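Local atomic coordinates of Cfl (Pectobacterium brasiliense, PDB entry 7A9J), a protein that probably activates coronafacic acid-like carboxylic acids with ATP for amide bond formation, as a ligase of the AMP-binding enzyme family. Residues 96-101 against 181-186; 199-204 against 335-340. The protein carries 1 engineered substitution. All coordinates share one frame; numbering follows the deposited sequence.

Contact 1: residues 96-101 against 181-186; sequences GAVFVP and DEIASI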
loop_
_atom_site.group_PDB
_atom_site.type_symbol
_atom_site.label_atom_id
_atom_site.label_comp_id
_atom_site.label_asym_id
_atom_site.label_seq_id
_atom_site.Cartn_x
_atom_site.Cartn_y
_atom_site.Cartn_z
ATOM N N GLY A 96 6.029 3.029 25.002
ATOM C CA GLY A 96 7.061 2.136 24.527
ATOM C C GLY A 96 6.625 0.701 24.432
ATOM O O GLY A 96 7.476 -0.192 24.442
ATOM N N ALA A 97 5.324 0.444 24.414
ATOM C CA ALA A 97 4.864 -0.897 24.104
ATOM C C ALA A 97 4.952 -1.118 22.602
ATOM O O ALA A 97 4.644 -0.230 21.800
ATOM C CB ALA A 97 3.429 -1.130 24.603
ATOM N N VAL A 98 5.421 -2.304 22.244
ATOM C CA VAL A 98 5.653 -2.670 20.848
ATOM C C VAL A 98 4.333 -3.127 20.239
ATOM O O VAL A 98 3.724 -4.094 20.707
ATOM C CB VAL A 98 6.710 -3.777 20.799
ATOM C CG1 VAL A 98 6.949 -4.285 19.355
ATOM C CG2 VAL A 98 7.983 -3.283 21.451
ATOM N N PHE A 99 3.858 -2.439 19.205
ATOM C CA PHE A 99 2.596 -2.897 18.648
ATOM C C PHE A 99 2.807 -3.793 17.435
ATOM O O PHE A 99 3.753 -3.611 16.668
ATOM C CB PHE A 99 1.641 -1.766 18.295
ATOM C CG PHE A 99 2.178 -0.716 17.346
ATOM C CD1 PHE A 99 1.793 -0.739 16.004
ATOM C CD2 PHE A 99 2.965 0.335 17.813
ATOM C CE1 PHE A 99 2.197 0.255 15.107
ATOM C CE2 PHE A 99 3.398 1.361 16.908
ATOM C CZ PHE A 99 3.007 1.280 15.536
ATOM N N VAL A 100 1.931 -4.783 17.315
ATOM C CA VAL A 100 2.065 -5.862 16.310
ATOM C C VAL A 100 0.728 -5.936 15.582
ATOM O O VAL A 100 -0.175 -6.664 16.005
ATOM C CB VAL A 100 2.421 -7.221 16.941
ATOM C CG1 VAL A 100 2.705 -8.257 15.812
ATOM C CG2 VAL A 100 3.611 -7.100 17.871
ATOM N N PRO A 101 0.552 -5.189 14.491
ATOM C CA PRO A 101 -0.727 -5.186 13.796
ATOM C C PRO A 101 -0.962 -6.523 13.083
ATOM O O PRO A 101 -0.050 -7.103 12.450
ATOM C CB PRO A 101 -0.596 -4.023 12.802
ATOM C CG PRO A 101 0.693 -3.322 13.137
ATOM C CD PRO A 101 1.532 -4.222 13.958
ATOM N N ASP A 181 16.247 4.606 19.745
ATOM C CA ASP A 181 16.715 3.295 19.300
ATOM C C ASP A 181 15.836 2.131 19.780
ATOM O O ASP A 181 16.053 0.982 19.344
ATOM C CB ASP A 181 18.172 3.088 19.757
ATOM C CG ASP A 181 18.344 3.266 21.246
ATOM O OD1 ASP A 181 18.889 2.354 21.875
ATOM O OD2 ASP A 181 17.946 4.324 21.784
ATOM N N GLU A 182 14.871 2.364 20.667
ATOM C CA GLU A 182 14.072 1.248 21.174
ATOM C C GLU A 182 13.072 0.738 20.151
ATOM O O GLU A 182 12.613 1.472 19.262
ATOM C CB GLU A 182 13.342 1.657 22.468
ATOM C CG GLU A 182 14.344 1.884 23.539
ATOM C CD GLU A 182 13.731 2.468 24.821
ATOM O OE1 GLU A 182 12.854 3.367 24.713
ATOM O OE2 GLU A 182 14.130 2.010 25.897
ATOM N N ILE A 183 12.693 -0.543 20.303
ATOM C CA ILE A 183 11.697 -1.115 19.401
ATOM C C ILE A 183 10.376 -0.414 19.569
ATOM O O ILE A 183 9.920 -0.137 20.691
ATOM C CB ILE A 183 11.503 -2.620 19.628
ATOM C CG1 ILE A 183 12.811 -3.334 19.463
ATOM C CG2 ILE A 183 10.415 -3.176 18.657
ATOM C CD1 ILE A 183 12.819 -4.710 20.062
ATOM N N ALA A 184 9.759 -0.101 18.442
ATOM C CA ALA A 184 8.419 0.455 18.405
ATOM C C ALA A 184 7.356 -0.506 17.914
ATOM O O ALA A 184 6.242 -0.491 18.443
ATOM C CB ALA A 184 8.400 1.701 17.533
ATOM N N SER A 185 7.648 -1.321 16.883
ATOM C CA SER A 185 6.600 -2.145 16.303
ATOM C C SER A 185 7.238 -3.289 15.513
ATOM O O SER A 185 8.453 -3.317 15.266
ATOM C CB SER A 185 5.696 -1.309 15.389
ATOM O OG SER A 185 6.455 -0.955 14.255
ATOM N N ILE A 186 6.424 -4.300 15.236
ATOM C CA ILE A 186 6.843 -5.418 14.397
ATOM C C ILE A 186 5.790 -5.552 13.327
ATOM O O ILE A 186 4.621 -5.775 13.647
ATOM C CB ILE A 186 6.969 -6.737 15.184
ATOM C CG1 ILE A 186 8.017 -6.634 16.269
ATOM C CG2 ILE A 186 7.426 -7.855 14.176
ATOM C CD1 ILE A 186 8.008 -7.840 17.260
HETATM O O HOH W 1 10.128 -0.419 23.284
HETATM O O HOH W 2 5.688 1.618 20.333
HETATM O O HOH W 3 2.587 -7.047 12.059
#
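A single parallel beta bridge, Phe99 with Ser185, joins two edge strands. Strand 98-101 is the border of the five-stranded parallel sheet, and strand 183-188 is the border of the four-stranded antiparallel sheet. Two backbone bonds make the bridge. Phe99 N gives its hydrogen to Ala184 O at 3.2 Å, and Ile186 N gives its own to Phe99 O at 3.1 Å. The strand directions differ by only 12°. Ala184 and Ser185 together face Tyr201 and form a classic beta bulge. The side chains lie on two sides of the bridge. On one, Val98 CG1 lies 3.7 Å from Ile183 CG2, and the two side chains cross at a slant. CG1 stands anti to the Val98 backbone N (chi1 176°), where it also lies 4.0 Å from Ile186 CG1. On the other, the Phe99 ring turns back over its own backbone (chi1 56°) and receives Ser185 CB over the centre of one face. This is a CH-pi contact, 3.7 Å from CB to the ring centroid. Tyr89 and Cys92 of helix 83-95 also pack on Phe99. Three waters also bridge backbone carbonyls of the two segments. One donates to both Gly96 O and Ile183 O, and another to both Ala97 O and Ala184 O. A third water joins Pro101 O, 2.7 Å away, to Ile186 O.

Contact 2: residues 199-204 against 335-340; sequences IVYSQK and GQTELG. With R4Z (6-ethyl-1-oxidanylidene-indene-4-carboxylic acid), chain B.
Ile199 packs its branched side chain on Thr337. Its CB is 3.8 Å from Thr337 CG2, and the two side chains meet at a slant. Thr337 CG2 is anti to its own backbone N, with OG1 beside that N (chi1 -59°). The methyl therefore goes to Ile199, while the ligand lies nearer OG1. Farther out, Ile199 CD1 touches Glu338 CG at 4.0 Å, where the side chains cross at about a right angle. The partner segment, 335-340, lies at the end of strand 331-335 and in the loop before strand 342-346, and carries the sequence GQTE. With Tyr334 before it, this matches the YGxTE (A5) motif of adenylate-forming enzymes, whose threonine and glutamate serve the nucleotide and magnesium site in relatives. The loop is tightened by Gly340 N bonding to Thr337 O. It is also braced by Gln336 NE2, which gives a nearly straight bond (168°) to Glu338 OE1 from above the carboxylate plane. Glu338 has a second partner in Lys197. Farther along the strand, the end of the Tyr201 side chain reaches the loop, and its OH donates a short hydrogen bond of 2.5 Å to Gly340 O. That oxygen sits at the ring edge, near the ring plane. Thr337 O lies 3.1 Å from the same OH. On its other flank the loop lines the pocket of the bound indene carboxylic acid. Gln336 C comes within 3.3 Å of ligand C13, in the ethyl group, and Gly340 O stands 3.9 Å from the ethyl end, C14.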
loop_
_atom_site.group_PDB
_atom_site.type_symbol
_atom_site.label_atom_id
_atom_site.label_comp_id
_atom_site.label_asym_id
_atom_site.label_seq_id
_atom_site.Cartn_x
_atom_site.Cartn_y
_atom_site.Cartn_z
ATOM N N ILE A 199 9.205 -7.686 10.548
ATOM C CA ILE A 199 10.142 -6.594 10.310
ATOM C C ILE A 199 10.069 -5.650 11.498
ATOM O O ILE A 199 9.000 -5.160 11.859
ATOM C CB ILE A 199 9.820 -5.853 9.009
ATOM C CG1 ILE A 199 9.786 -6.842 7.829
ATOM C CG2 ILE A 199 10.808 -4.733 8.792
ATOM C CD1 ILE A 199 11.073 -7.615 7.656
ATOM N N VAL A 200 11.207 -5.417 12.127
ATOM C CA VAL A 200 11.245 -4.685 13.386
ATOM C C VAL A 200 11.590 -3.240 13.080
ATOM O O VAL A 200 12.625 -2.959 12.472
ATOM C CB VAL A 200 12.255 -5.306 14.361
ATOM C CG1 VAL A 200 12.256 -4.510 15.697
ATOM C CG2 VAL A 200 11.862 -6.776 14.596
ATOM N N TYR A 201 10.737 -2.343 13.541
ATOM C CA TYR A 201 10.929 -0.886 13.481
ATOM C C TYR A 201 11.297 -0.376 14.862
ATOM O O TYR A 201 10.633 -0.740 15.841
ATOM C CB TYR A 201 9.638 -0.183 13.126
ATOM C CG TYR A 201 9.284 -0.214 11.663
ATOM C CD1 TYR A 201 9.241 -1.403 10.956
ATOM C CD2 TYR A 201 8.884 0.965 11.040
ATOM C CE1 TYR A 201 8.909 -1.418 9.610
ATOM C CE2 TYR A 201 8.499 0.967 9.699
ATOM C CZ TYR A 201 8.477 -0.226 9.010
ATOM O OH TYR A 201 8.075 -0.264 7.672
ATOM N N SER A 202 12.329 0.471 14.939
ATOM C CA SER A 202 12.519 1.276 16.139
ATOM C C SER A 202 11.668 2.544 16.076
ATOM O O SER A 202 10.999 2.834 15.075
ATOM C CB SER A 202 13.994 1.634 16.315
ATOM O OG SER A 202 14.364 2.532 15.277
ATOM N N GLN A 203 11.630 3.253 17.222
ATOM C CA GLN A 203 11.087 4.607 17.225
ATOM C C GLN A 203 11.686 5.436 16.089
ATOM O O GLN A 203 10.953 6.148 15.379
ATOM C CB GLN A 203 11.303 5.260 18.598
ATOM C CG GLN A 203 10.536 4.546 19.730
ATOM C CD GLN A 203 9.093 5.052 19.879
ATOM O OE1 GLN A 203 8.692 6.002 19.224
ATOM N NE2 GLN A 203 8.326 4.426 20.798
ATOM N N LYS A 204 13.004 5.334 15.884
ATOM C CA LYS A 204 13.648 6.063 14.794
ATOM C C LYS A 204 13.196 5.583 13.410
ATOM O O LYS A 204 12.980 6.421 12.523
ATOM C CB LYS A 204 15.173 5.970 14.896
ATOM C CG LYS A 204 15.878 6.872 13.865
ATOM C CD LYS A 204 17.421 6.859 14.052
ATOM C CE LYS A 204 18.124 7.915 13.170
ATOM N NZ LYS A 204 17.707 7.913 11.741
ATOM N N GLY A 335 6.936 1.405 -2.399
ATOM C CA GLY A 335 7.658 1.183 -1.157
ATOM C C GLY A 335 7.278 -0.162 -0.594
ATOM O O GLY A 335 6.404 -0.868 -1.123
ATOM N N GLN A 336 7.969 -0.521 0.487
ATOM C CA GLN A 336 7.657 -1.796 1.120
ATOM C C GLN A 336 8.158 -1.758 2.560
ATOM O O GLN A 336 9.016 -0.948 2.933
ATOM C CB GLN A 336 8.286 -2.976 0.369
ATOM C CG GLN A 336 9.786 -2.923 0.321
ATOM C CD GLN A 336 10.355 -4.012 -0.620
ATOM O OE1 GLN A 336 10.585 -3.760 -1.801
ATOM N NE2 GLN A 336 10.530 -5.224 -0.106
ATOM N N THR A 337 7.638 -2.696 3.350
ATOM C CA THR A 337 7.936 -2.710 4.784
ATOM C C THR A 337 9.430 -2.810 5.076
ATOM O O THR A 337 9.929 -2.136 5.970
ATOM C CB THR A 337 7.164 -3.881 5.400
ATOM O OG1 THR A 337 5.773 -3.637 5.111
ATOM C CG2 THR A 337 7.335 -3.898 6.933
ATOM N N GLU A 338 10.176 -3.642 4.323
ATOM C CA GLU A 338 11.619 -3.775 4.587
ATOM C C GLU A 338 12.375 -2.467 4.381
ATOM O O GLU A 338 13.446 -2.263 4.945
ATOM C CB GLU A 338 12.201 -4.844 3.674
ATOM C CG GLU A 338 11.630 -6.214 3.934
ATOM C CD GLU A 338 10.342 -6.589 3.146
ATOM O OE1 GLU A 338 9.557 -5.716 2.643
ATOM O OE2 GLU A 338 10.124 -7.829 3.062
ATOM N N LEU A 339 11.845 -1.573 3.578
ATOM C CA LEU A 339 12.464 -0.279 3.338
ATOM C C LEU A 339 11.919 0.773 4.281
ATOM O O LEU A 339 12.122 1.971 4.062
ATOM C CB LEU A 339 12.212 0.144 1.896
ATOM C CG LEU A 339 12.976 -0.799 0.990
ATOM C CD1 LEU A 339 12.641 -0.448 -0.450
ATOM C CD2 LEU A 339 14.513 -0.652 1.290
ATOM N N GLY A 340 11.171 0.340 5.292
ATOM C CA GLY A 340 10.675 1.303 6.288
ATOM C C GLY A 340 9.406 2.015 5.863
ATOM O O GLY A 340 8.374 1.950 6.550
HETATM C C13 R4Z B . 5.867 0.302 3.689
HETATM C C15 R4Z B . 5.059 1.455 1.579
HETATM C C02 R4Z B . 4.048 2.538 -0.557
HETATM C C03 R4Z B . 3.058 2.301 -1.509
HETATM C C04 R4Z B . 2.504 0.917 -1.168
HETATM C C05 R4Z B . 4.227 1.557 0.476
HETATM C C06 R4Z B . 3.293 0.528 0.194
HETATM C C07 R4Z B . 3.226 -0.557 1.061
HETATM C C08 R4Z B . 2.221 -1.685 0.777
HETATM C C11 R4Z B . 4.041 -0.626 2.190
HETATM C C12 R4Z B . 4.973 0.383 2.469
HETATM C C14 R4Z B . 5.085 0.703 4.972
HETATM O O01 R4Z B . 4.728 3.530 -0.606
HETATM O O09 R4Z B . 1.979 -2.493 1.714
HETATM O O10 R4Z B . 1.654 -1.833 -0.352
#

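Contacts 1 and 2 have centres 11 Å apart, and all four segments belong to the AMP-binding region of the enzyme. Both segments of contact 1 come earlier in the chain than those of contact 2. Strands 183-188 and 198-202, consecutive in the chain, are antiparallel neighbours in one sheet and link the two. Ala184 N and Tyr201 O, 2.8 Å apart, are probably hydrogen-bonded, as are Glu182 O and Gln203 N. A path thus runs from the parallel sheet, across the antiparallel one, to the 335-340 loop at the ligand. The pocket loop packs on the antiparallel sheet, whose edge strand 183-188 meets the parallel sheet.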